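Tyrosine recombinase XerH (Helicobacter pylori, PDB 5JK0) cuts and rejoins DNA as a site-specific tyrosine recombinase involved in chromosome segregation. Local coordinates at residues I73-E85 and K127-Y139. Numbering follows the deposited sequence.
Sequences INTYALPLLKFHE and KNYRIALLGLFSY. With nucleotides of chain G.
Pro79 sits over one face of the Tyr129 ring where helices 74-85 and 127-139 cross at 81°, their axes 8.9 Å apart. The contact is a CH-pi interaction: Pro79 CB lies 3.9 Å from the centroid of the Tyr129 ring, almost on its normal. Pro79 has no N-H to bond to the preceding turn, and helix 74-85 is kinked there.

Apolar packing does most of the rest. Ala132 is a knob in a hole formed by Thr75, Tyr76, Pro79 and Leu80, and its CB is 4.1 Å from Pro79 CB. The small methyl lets the backbones come close here. With CG beside its backbone N (chi1 -65°), Leu80 reaches helix 127-139, where its CD2 is 4.0 Å from both Leu133 CD2 and Leu136 CD2. Further along, Phe83 CE2 points at the edge of the Phe137 ring, 3.9 Å from Phe137 CZ.

One water-mediated link lies at Lys82. Water 1 accepts a bond from Lys82 NZ and makes a weak one with Tyr129 OH, so it bridges the helices only weakly.

The N-terminal end of helix 74-85 reads DNA. Asn74 ND2 donates an almost straight bond (173°) to O4 of DT21 of chain G. Thr75 OG1 donates to O4 of DT20 of chain G at 2.8 Å. Tyr76 OH reaches the phosphate of DT19 of chain G, and Ile131 CG2 packs on the thymine methyl of that nucleotide. Asn128 OD1 accepts from an adenine N6. Both helices thus present side chains to the DNA.

The crossing belongs to the helical core-binding domain. Helix 107-117 packs on Phe83, Tyr129 and Leu133, with Phe113 edge-to-face on Phe83. Helix 12-30 brings Phe23 against Leu80 and Leu136, and helix 55-68 packs on Ala77 and Leu81.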
ATOM      1  N   ILE D  73      21.662 -20.355   6.937  1.00 37.96           N
ATOM      2  CA  ILE D  73      22.595 -19.513   7.679  1.00 36.70           C
ATOM      3  C   ILE D  73      23.165 -18.376   6.824  1.00 35.64           C
ATOM      4  O   ILE D  73      23.620 -17.363   7.355  1.00 36.04           O
ATOM      5  CB  ILE D  73      23.759 -20.355   8.261  1.00 37.15           C
ATOM      6  CG1 ILE D  73      24.524 -19.567   9.327  1.00 36.00           C
ATOM      7  CG2 ILE D  73      24.691 -20.832   7.157  1.00 37.71           C
ATOM      8  CD1 ILE D  73      23.664 -19.119  10.488  1.00 36.06           C
ATOM      9  N   ASN D  74      23.118 -18.532   5.503  1.00 35.44           N
ATOM     10  CA  ASN D  74      23.714 -17.550   4.598  1.00 33.83           C
ATOM     11  C   ASN D  74      23.010 -16.196   4.641  1.00 33.03           C
ATOM     12  O   ASN D  74      23.613 -15.161   4.353  1.00 32.01           O
ATOM     13  CB  ASN D  74      23.717 -18.081   3.160  1.00 33.67           C
ATOM     14  CG  ASN D  74      22.423 -17.787   2.423  1.00 33.36           C
ATOM     15  OD1 ASN D  74      22.305 -16.770   1.737  1.00 31.05           O
ATOM     16  ND2 ASN D  74      21.445 -18.677   2.559  1.00 33.53           N
ATOM     17  N   THR D  75      21.732 -16.211   5.007  1.00 32.65           N
ATOM     18  CA  THR D  75      20.926 -14.998   5.039  1.00 31.03           C
ATOM     19  C   THR D  75      21.322 -14.093   6.206  1.00 29.17           C
ATOM     20  O   THR D  75      21.167 -12.872   6.139  1.00 27.19           O
ATOM     21  CB  THR D  75      19.423 -15.338   5.136  1.00 32.12           C
ATOM     22  OG1 THR D  75      19.085 -16.302   4.132  1.00 33.55           O
ATOM     23  CG2 THR D  75      18.567 -14.093   4.940  1.00 31.64           C
ATOM     24  N   TYR D  76      21.852 -14.693   7.266  1.00 29.01           N
ATOM     25  CA  TYR D  76      22.166 -13.951   8.483  1.00 30.05           C
ATOM     26  C   TYR D  76      23.659 -13.684   8.666  1.00 31.00           C
ATOM     27  O   TYR D  76      24.044 -12.671   9.250  1.00 32.56           O
ATOM     28  CB  TYR D  76      21.631 -14.702   9.705  1.00 30.76           C
ATOM     29  CG  TYR D  76      20.122 -14.757   9.775  1.00 32.31           C
ATOM     30  CD1 TYR D  76      19.401 -13.743  10.392  1.00 32.82           C
ATOM     31  CD2 TYR D  76      19.419 -15.822   9.226  1.00 33.90           C
ATOM     32  CE1 TYR D  76      18.021 -13.786  10.460  1.00 33.73           C
ATOM     33  CE2 TYR D  76      18.038 -15.875   9.290  1.00 35.45           C
ATOM     34  CZ  TYR D  76      17.345 -14.853   9.907  1.00 35.39           C
ATOM     35  OH  TYR D  76      15.971 -14.899   9.974  1.00 38.33           O
ATOM     36  N   ALA D  77      24.493 -14.593   8.167  1.00 30.62           N
ATOM     37  CA  ALA D  77      25.930 -14.555   8.432  1.00 30.07           C
ATOM     38  C   ALA D  77      26.615 -13.295   7.901  1.00 30.80           C
ATOM     39  O   ALA D  77      27.118 -12.480   8.676  1.00 30.64           O
ATOM     40  CB  ALA D  77      26.598 -15.792   7.849  1.00 30.34           C
ATOM     41  N   LEU D  78      26.635 -13.145   6.581  1.00 30.28           N
ATOM     42  CA  LEU D  78      27.354 -12.043   5.941  1.00 30.01           C
ATOM     43  C   LEU D  78      26.894 -10.638   6.370  1.00 27.60           C
ATOM     44  O   LEU D  78      27.738  -9.795   6.671  1.00 27.67           O
ATOM     45  CB  LEU D  78      27.266 -12.172   4.414  1.00 31.27           C
ATOM     46  CG  LEU D  78      27.982 -11.097   3.590  1.00 33.08           C
ATOM     47  CD1 LEU D  78      28.862 -11.730   2.525  1.00 34.81           C
ATOM     48  CD2 LEU D  78      26.976 -10.150   2.953  1.00 32.89           C
ATOM     49  N   PRO D  79      25.569 -10.372   6.399  1.00 26.79           N
ATOM     50  CA  PRO D  79      25.172  -9.005   6.770  1.00 25.50           C
ATOM     51  C   PRO D  79      25.607  -8.585   8.176  1.00 23.81           C
ATOM     52  O   PRO D  79      25.913  -7.412   8.391  1.00 23.89           O
ATOM     53  CB  PRO D  79      23.643  -9.049   6.677  1.00 27.10           C
ATOM     54  CG  PRO D  79      23.356 -10.144   5.721  1.00 28.61           C
ATOM     55  CD  PRO D  79      24.402 -11.178   5.995  1.00 28.07           C
ATOM     56  N   LEU D  80      25.641  -9.526   9.114  1.00 22.98           N
ATOM     57  CA  LEU D  80      26.011  -9.204  10.491  1.00 22.31           C
ATOM     58  C   LEU D  80      27.522  -9.034  10.648  1.00 23.07           C
ATOM     59  O   LEU D  80      27.979  -8.240  11.468  1.00 24.61           O
ATOM     60  CB  LEU D  80      25.492 -10.277  11.449  1.00 23.34           C
ATOM     61  CG  LEU D  80      23.966 -10.377  11.545  1.00 23.91           C
ATOM     62  CD1 LEU D  80      23.551 -11.306  12.676  1.00 24.12           C
ATOM     63  CD2 LEU D  80      23.339  -8.999  11.719  1.00 22.38           C
ATOM     64  N   LEU D  81      28.295  -9.777   9.863  1.00 21.95           N
ATOM     65  CA  LEU D  81      29.745  -9.618   9.866  1.00 24.97           C
ATOM     66  C   LEU D  81      30.126  -8.280   9.239  1.00 26.30           C
ATOM     67  O   LEU D  81      31.130  -7.672   9.608  1.00 25.26           O
ATOM     68  CB  LEU D  81      30.422 -10.771   9.123  1.00 26.42           C
ATOM     69  CG  LEU D  81      30.234 -12.163   9.727  1.00 28.38           C
ATOM     70  CD1 LEU D  81      31.037 -13.196   8.956  1.00 30.38           C
ATOM     71  CD2 LEU D  81      30.621 -12.168  11.198  1.00 30.20           C
ATOM     72  N   LYS D  82      29.314  -7.829   8.287  1.00 27.38           N
ATOM     73  CA  LYS D  82      29.496  -6.515   7.682  1.00 27.41           C
ATOM     74  C   LYS D  82      29.271  -5.415   8.712  1.00 26.20           C
ATOM     75  O   LYS D  82      29.985  -4.411   8.729  1.00 25.80           O
ATOM     76  CB  LYS D  82      28.543  -6.320   6.499  1.00 30.36           C
ATOM     77  CG  LYS D  82      28.848  -7.182   5.284  1.00 34.28           C
ATOM     78  CD  LYS D  82      30.165  -6.795   4.639  1.00 39.69           C
ATOM     79  CE  LYS D  82      30.388  -7.570   3.351  1.00 44.27           C
ATOM     80  NZ  LYS D  82      29.275  -7.354   2.382  1.00 47.39           N
ATOM     81  N   PHE D  83      28.275  -5.611   9.571  1.00 24.46           N
ATOM     82  CA  PHE D  83      27.943  -4.622  10.590  1.00 24.83           C
ATOM     83  C   PHE D  83      29.027  -4.529  11.656  1.00 25.50           C
ATOM     84  O   PHE D  83      29.317  -3.443  12.161  1.00 25.36           O
ATOM     85  CB  PHE D  83      26.600  -4.941  11.249  1.00 24.14           C
ATOM     86  CG  PHE D  83      26.261  -4.023  12.387  1.00 25.28           C
ATOM     87  CD1 PHE D  83      25.956  -2.693  12.150  1.00 26.61           C
ATOM     88  CD2 PHE D  83      26.263  -4.483  13.694  1.00 25.17           C
ATOM     89  CE1 PHE D  83      25.655  -1.839  13.194  1.00 28.07           C
ATOM     90  CE2 PHE D  83      25.959  -3.635  14.743  1.00 26.37           C
ATOM     91  CZ  PHE D  83      25.655  -2.311  14.492  1.00 27.75           C
ATOM     92  N   HIS D  84      29.616  -5.668  12.003  1.00 25.22           N
ATOM     93  CA  HIS D  84      30.721  -5.678  12.952  1.00 27.06           C
ATOM     94  C   HIS D  84      31.903  -4.897  12.393  1.00 27.20           C
ATOM     95  O   HIS D  84      32.529  -4.108  13.102  1.00 29.22           O
ATOM     96  CB  HIS D  84      31.150  -7.105  13.286  1.00 26.64           C
ATOM     97  CG  HIS D  84      32.473  -7.183  13.980  1.00 29.06           C
ATOM     98  ND1 HIS D  84      33.649  -7.444  13.310  1.00 30.17           N
ATOM     99  CD2 HIS D  84      32.809  -7.019  15.281  1.00 30.01           C
ATOM    100  CE1 HIS D  84      34.652  -7.443  14.170  1.00 31.11           C
ATOM    101  NE2 HIS D  84      34.169  -7.187  15.372  1.00 30.95           N
ATOM    102  N   GLU D  85      32.198  -5.125  11.117  1.00 27.41           N
ATOM    103  CA  GLU D  85      33.253  -4.395  10.421  1.00 29.81           C
ATOM    104  C   GLU D  85      32.967  -2.897  10.430  1.00 28.17           C
ATOM    105  O   GLU D  85      33.865  -2.084  10.645  1.00 28.22           O
ATOM    106  CB  GLU D  85      33.392  -4.900   8.984  1.00 33.10           C
ATOM    107  CG  GLU D  85      34.349  -4.092   8.125  1.00 38.16           C
ATOM    108  CD  GLU D  85      34.335  -4.531   6.674  1.00 41.86           C
ATOM    109  OE1 GLU D  85      35.142  -5.411   6.311  1.00 44.81           O
ATOM    110  OE2 GLU D  85      33.515  -3.997   5.897  1.00 42.37           O
ATOM    111  N   LYS D 127      16.265  -5.790   2.027  1.00 29.95           N
ATOM    112  CA  LYS D 127      15.290  -6.381   2.936  1.00 29.96           C
ATOM    113  C   LYS D 127      15.910  -7.483   3.787  1.00 29.07           C
ATOM    114  O   LYS D 127      15.608  -7.602   4.974  1.00 29.41           O
ATOM    115  CB  LYS D 127      14.095  -6.932   2.158  1.00 31.43           C
ATOM    116  CG  LYS D 127      13.281  -5.866   1.449  1.00 34.37           C
ATOM    117  CD  LYS D 127      12.072  -6.463   0.753  1.00 35.88           C
ATOM    118  CE  LYS D 127      11.239  -5.385   0.083  1.00 38.47           C
ATOM    119  NZ  LYS D 127      10.028  -5.950  -0.568  1.00 40.95           N
ATOM    120  N   ASN D 128      16.779  -8.284   3.176  1.00 28.22           N
ATOM    121  CA  ASN D 128      17.465  -9.358   3.889  1.00 26.90           C
ATOM    122  C   ASN D 128      18.387  -8.822   4.980  1.00 25.44           C
ATOM    123  O   ASN D 128      18.460  -9.384   6.073  1.00 23.24           O
ATOM    124  CB  ASN D 128      18.268 -10.220   2.914  1.00 26.53           C
ATOM    125  CG  ASN D 128      17.385 -10.997   1.960  1.00 27.99           C
ATOM    126  OD1 ASN D 128      16.213 -11.250   2.243  1.00 28.42           O
ATOM    127  ND2 ASN D 128      17.947 -11.387   0.823  1.00 27.50           N
ATOM    128  N   TYR D 129      19.094  -7.739   4.670  1.00 25.75           N
ATOM    129  CA  TYR D 129      19.960  -7.077   5.639  1.00 25.65           C
ATOM    130  C   TYR D 129      19.154  -6.575   6.831  1.00 25.84           C
ATOM    131  O   TYR D 129      19.563  -6.732   7.981  1.00 25.39           O
ATOM    132  CB  TYR D 129      20.707  -5.911   4.988  1.00 25.23           C
ATOM    133  CG  TYR D 129      21.979  -6.299   4.271  1.00 26.21           C
ATOM    134  CD1 TYR D 129      21.985  -7.303   3.314  1.00 26.95           C
ATOM    135  CD2 TYR D 129      23.173  -5.645   4.540  1.00 26.76           C
ATOM    136  CE1 TYR D 129      23.148  -7.656   2.655  1.00 27.71           C
ATOM    137  CE2 TYR D 129      24.340  -5.988   3.885  1.00 28.37           C
ATOM    138  CZ  TYR D 129      24.321  -6.994   2.942  1.00 28.57           C
ATOM    139  OH  TYR D 129      25.482  -7.336   2.288  1.00 29.70           O
ATOM    140  N   ARG D 130      18.008  -5.970   6.540  1.00 25.80           N
ATOM    141  CA  ARG D 130      17.122  -5.443   7.571  1.00 26.32           C
ATOM    142  C   ARG D 130      16.616  -6.552   8.489  1.00 26.57           C
ATOM    143  O   ARG D 130      16.659  -6.424   9.712  1.00 26.81           O
ATOM    144  CB  ARG D 130      15.941  -4.710   6.930  1.00 27.71           C
ATOM    145  CG  ARG D 130      14.900  -4.219   7.918  1.00 28.79           C
ATOM    146  CD  ARG D 130      13.750  -3.528   7.200  1.00 30.37           C
ATOM    147  NE  ARG D 130      12.677  -3.160   8.117  1.00 31.98           N
ATOM    148  CZ  ARG D 130      11.679  -3.969   8.459  1.00 34.07           C
ATOM    149  NH1 ARG D 130      11.618  -5.195   7.958  1.00 33.50           N
ATOM    150  NH2 ARG D 130      10.742  -3.553   9.301  1.00 35.57           N
ATOM    151  N   ILE D 131      16.140  -7.640   7.889  1.00 26.66           N
ATOM    152  CA  ILE D 131      15.656  -8.795   8.640  1.00 28.44           C
ATOM    153  C   ILE D 131      16.759  -9.382   9.522  1.00 26.53           C
ATOM    154  O   ILE D 131      16.511  -9.790  10.659  1.00 27.34           O
ATOM    155  CB  ILE D 131      15.114  -9.888   7.693  1.00 31.24           C
ATOM    156  CG1 ILE D 131      13.859  -9.392   6.972  1.00 35.11           C
ATOM    157  CG2 ILE D 131      14.804 -11.168   8.454  1.00 31.65           C
ATOM    158  CD1 ILE D 131      13.327 -10.362   5.941  1.00 37.62           C
ATOM    159  N   ALA D 132      17.981  -9.407   8.995  1.00 25.48           N
ATOM    160  CA  ALA D 132      19.127  -9.922   9.737  1.00 25.16           C
ATOM    161  C   ALA D 132      19.421  -9.066  10.965  1.00 24.96           C
ATOM    162  O   ALA D 132      19.615  -9.587  12.064  1.00 23.08           O
ATOM    163  CB  ALA D 132      20.349  -9.996   8.838  1.00 25.62           C
ATOM    164  N   LEU D 133      19.447  -7.750  10.767  1.00 25.07           N
ATOM    165  CA  LEU D 133      19.706  -6.809  11.855  1.00 25.97           C
ATOM    166  C   LEU D 133      18.622  -6.877  12.925  1.00 27.92           C
ATOM    167  O   LEU D 133      18.916  -6.832  14.121  1.00 28.57           O
ATOM    168  CB  LEU D 133      19.816  -5.380  11.314  1.00 24.52           C
ATOM    169  CG  LEU D 133      21.056  -5.041  10.483  1.00 24.78           C
ATOM    170  CD1 LEU D 133      20.915  -3.663   9.853  1.00 26.44           C
ATOM    171  CD2 LEU D 133      22.316  -5.113  11.334  1.00 23.30           C
ATOM    172  N   LEU D 134      17.370  -6.981  12.490  1.00 27.96           N
ATOM    173  CA  LEU D 134      16.243  -7.072  13.412  1.00 29.88           C
ATOM    174  C   LEU D 134      16.331  -8.330  14.266  1.00 29.61           C
ATOM    175  O   LEU D 134      16.025  -8.303  15.456  1.00 29.63           O
ATOM    176  CB  LEU D 134      14.916  -7.051  12.647  1.00 32.55           C
ATOM    177  CG  LEU D 134      14.507  -5.723  12.006  1.00 34.44           C
ATOM    178  CD1 LEU D 134      13.190  -5.873  11.260  1.00 35.50           C
ATOM    179  CD2 LEU D 134      14.411  -4.624  13.055  1.00 34.77           C
ATOM    180  N   GLY D 135      16.752  -9.431  13.650  1.00 28.23           N
ATOM    181  CA  GLY D 135      16.868 -10.698  14.348  1.00 27.57           C
ATOM    182  C   GLY D 135      17.938 -10.693  15.422  1.00 27.24           C
ATOM    183  O   GLY D 135      17.753 -11.264  16.497  1.00 28.77           O
ATOM    184  N   LEU D 136      19.062 -10.042  15.134  1.00 24.66           N
ATOM    185  CA  LEU D 136      20.183 -10.000  16.068  1.00 23.95           C
ATOM    186  C   LEU D 136      19.823  -9.277  17.361  1.00 24.16           C
ATOM    187  O   LEU D 136      20.045  -9.797  18.453  1.00 25.77           O
ATOM    188  CB  LEU D 136      21.395  -9.325  15.422  1.00 22.05           C
ATOM    189  CG  LEU D 136      22.606  -9.122  16.337  1.00 22.59           C
ATOM    190  CD1 LEU D 136      23.140 -10.458  16.840  1.00 23.31           C
ATOM    191  CD2 LEU D 136      23.702  -8.336  15.628  1.00 21.29           C
ATOM    192  N   PHE D 137      19.264  -8.079  17.234  1.00 23.22           N
ATOM    193  CA  PHE D 137      18.980  -7.248  18.401  1.00 24.27           C
ATOM    194  C   PHE D 137      17.689  -7.658  19.105  1.00 26.72           C
ATOM    195  O   PHE D 137      17.481  -7.325  20.272  1.00 28.89           O
ATOM    196  CB  PHE D 137      18.930  -5.773  17.998  1.00 22.80           C
ATOM    197  CG  PHE D 137      20.266  -5.220  17.592  1.00 23.17           C
ATOM    198  CD1 PHE D 137      21.170  -4.786  18.548  1.00 23.47           C
ATOM    199  CD2 PHE D 137      20.627  -5.150  16.256  1.00 21.79           C
ATOM    200  CE1 PHE D 137      22.406  -4.287  18.181  1.00 23.91           C
ATOM    201  CE2 PHE D 137      21.862  -4.652  15.882  1.00 22.94           C
ATOM    202  CZ  PHE D 137      22.752  -4.221  16.847  1.00 23.82           C
ATOM    203  N   SER D 138      16.826  -8.384  18.401  1.00 25.57           N
ATOM    204  CA  SER D 138      15.670  -8.997  19.044  1.00 25.27           C
ATOM    205  C   SER D 138      16.157 -10.128  19.938  1.00 28.52           C
ATOM    206  O   SER D 138      15.620 -10.360  21.022  1.00 30.53           O
ATOM    207  CB  SER D 138      14.669  -9.521  18.011  1.00 25.88           C
ATOM    208  OG  SER D 138      13.592 -10.196  18.641  1.00 29.27           O
ATOM    209  N   TYR D 139      17.187 -10.823  19.469  1.00 28.50           N
ATOM    210  CA  TYR D 139      17.804 -11.911  20.217  1.00 28.88           C
ATOM    211  C   TYR D 139      18.524 -11.390  21.457  1.00 27.72           C
ATOM    212  O   TYR D 139      18.438 -11.984  22.531  1.00 26.78           O
ATOM    213  CB  TYR D 139      18.776 -12.680  19.317  1.00 28.29           C
ATOM    214  CG  TYR D 139      19.536 -13.790  20.010  1.00 29.79           C
ATOM    215  CD1 TYR D 139      18.984 -15.058  20.147  1.00 32.32           C
ATOM    216  CD2 TYR D 139      20.812 -13.570  20.517  1.00 28.77           C
ATOM    217  CE1 TYR D 139      19.681 -16.074  20.777  1.00 33.15           C
ATOM    218  CE2 TYR D 139      21.513 -14.579  21.146  1.00 29.10           C
ATOM    219  CZ  TYR D 139      20.945 -15.827  21.274  1.00 31.64           C
ATOM    220  OH  TYR D 139      21.646 -16.830  21.901  1.00 33.93           O
TER
ATOM    221  P    DT G  19      13.267 -16.985  11.069  1.00 48.36           P
ATOM    222  OP1  DT G  19      12.550 -16.878  12.357  1.00 48.95           O
ATOM    223  OP2  DT G  19      14.723 -16.721  11.007  1.00 50.21           O
ATOM    224  O5'  DT G  19      13.020 -18.440  10.450  1.00 51.67           O
ATOM    225  C5'  DT G  19      11.689 -18.940  10.328  1.00 48.66           C
ATOM    226  C4'  DT G  19      11.472 -19.611   8.978  1.00 47.08           C
ATOM    227  O4'  DT G  19      11.330 -18.601   7.946  1.00 46.07           O
ATOM    228  C3'  DT G  19      12.599 -20.543   8.519  1.00 48.58           C
ATOM    229  O3'  DT G  19      12.056 -21.785   8.094  1.00 48.55           O
ATOM    230  C2'  DT G  19      13.242 -19.784   7.357  1.00 48.58           C
ATOM    231  C1'  DT G  19      12.060 -19.000   6.814  1.00 46.97           C
ATOM    232  N1   DT G  19      12.448 -17.784   6.046  1.00 47.85           N
ATOM    233  C2   DT G  19      12.033 -17.649   4.741  1.00 48.48           C
ATOM    234  O2   DT G  19      11.352 -18.482   4.167  1.00 47.88           O
ATOM    235  N3   DT G  19      12.441 -16.496   4.127  1.00 48.54           N
ATOM    236  C4   DT G  19      13.209 -15.485   4.674  1.00 48.74           C
ATOM    237  O4   DT G  19      13.526 -14.484   4.039  1.00 49.75           O
ATOM    238  C5   DT G  19      13.612 -15.689   6.046  1.00 48.57           C
ATOM    239  C7   DT G  19      14.448 -14.659   6.746  1.00 50.71           C
ATOM    240  C6   DT G  19      13.217 -16.815   6.659  1.00 48.05           C
ATOM    241  P    DT G  21      14.494 -25.595   1.690  1.00 62.93           P
ATOM    242  OP1  DT G  21      13.828 -26.866   1.335  1.00 65.53           O
ATOM    243  OP2  DT G  21      15.715 -25.623   2.525  1.00 64.35           O
ATOM    244  O5'  DT G  21      14.826 -24.801   0.341  1.00 54.47           O
ATOM    245  C5'  DT G  21      13.779 -24.513  -0.581  1.00 51.73           C
ATOM    246  C4'  DT G  21      14.228 -23.507  -1.626  1.00 47.04           C
ATOM    247  O4'  DT G  21      14.636 -22.289  -0.987  1.00 45.06           O
ATOM    248  C3'  DT G  21      15.434 -23.928  -2.454  1.00 45.34           C
ATOM    249  O3'  DT G  21      15.007 -24.565  -3.653  1.00 44.80           O
ATOM    250  C2'  DT G  21      16.161 -22.604  -2.753  1.00 43.67           C
ATOM    251  C1'  DT G  21      15.419 -21.569  -1.902  1.00 43.96           C
ATOM    252  N1   DT G  21      16.330 -20.658  -1.156  1.00 43.16           N
ATOM    253  C2   DT G  21      16.647 -19.437  -1.701  1.00 43.65           C
ATOM    254  O2   DT G  21      16.209 -19.050  -2.770  1.00 44.34           O
ATOM    255  N3   DT G  21      17.497 -18.675  -0.946  1.00 43.28           N
ATOM    256  C4   DT G  21      18.053 -19.007   0.275  1.00 43.51           C
ATOM    257  O4   DT G  21      18.809 -18.251   0.879  1.00 44.26           O
ATOM    258  C5   DT G  21      17.683 -20.304   0.790  1.00 43.34           C
ATOM    259  C7   DT G  21      18.225 -20.775   2.107  1.00 44.27           C
ATOM    260  C6   DT G  21      16.851 -21.060   0.057  1.00 43.71           C
ATOM    261  P    DT G  20      13.018 -23.051   7.856  1.00 47.75           P
ATOM    262  OP1  DT G  20      12.254 -24.259   8.239  1.00 52.71           O
ATOM    263  OP2  DT G  20      14.317 -22.763   8.502  1.00 51.64           O
ATOM    264  O5'  DT G  20      13.249 -23.066   6.273  1.00 47.41           O
ATOM    265  C5'  DT G  20      12.147 -23.276   5.400  1.00 47.23           C
ATOM    266  C4'  DT G  20      12.536 -23.009   3.956  1.00 45.59           C
ATOM    267  O4'  DT G  20      12.839 -21.607   3.784  1.00 43.76           O
ATOM    268  C3'  DT G  20      13.770 -23.776   3.458  1.00 46.19           C
ATOM    269  O3'  DT G  20      13.394 -24.670   2.413  1.00 46.69           O
ATOM    270  C2'  DT G  20      14.729 -22.681   2.959  1.00 43.42           C
ATOM    271  C1'  DT G  20      13.808 -21.484   2.780  1.00 42.50           C
ATOM    272  N1   DT G  20      14.495 -20.169   2.940  1.00 41.60           N
ATOM    273  C2   DT G  20      14.536 -19.300   1.876  1.00 40.98           C
ATOM    274  O2   DT G  20      14.034 -19.544   0.793  1.00 40.20           O
ATOM    275  N3   DT G  20      15.188 -18.120   2.124  1.00 41.25           N
ATOM    276  C4   DT G  20      15.794 -17.734   3.307  1.00 41.62           C
ATOM    277  O4   DT G  20      16.357 -16.652   3.432  1.00 42.98           O
ATOM    278  C5   DT G  20      15.716 -18.693   4.383  1.00 42.14           C
ATOM    279  C7   DT G  20      16.336 -18.386   5.714  1.00 43.10           C
ATOM    280  C6   DT G  20      15.077 -19.852   4.151  1.00 42.31           C
TER
HETATM  281  O   HOH W   1      27.658  -4.845   1.664  1.00 40.68           O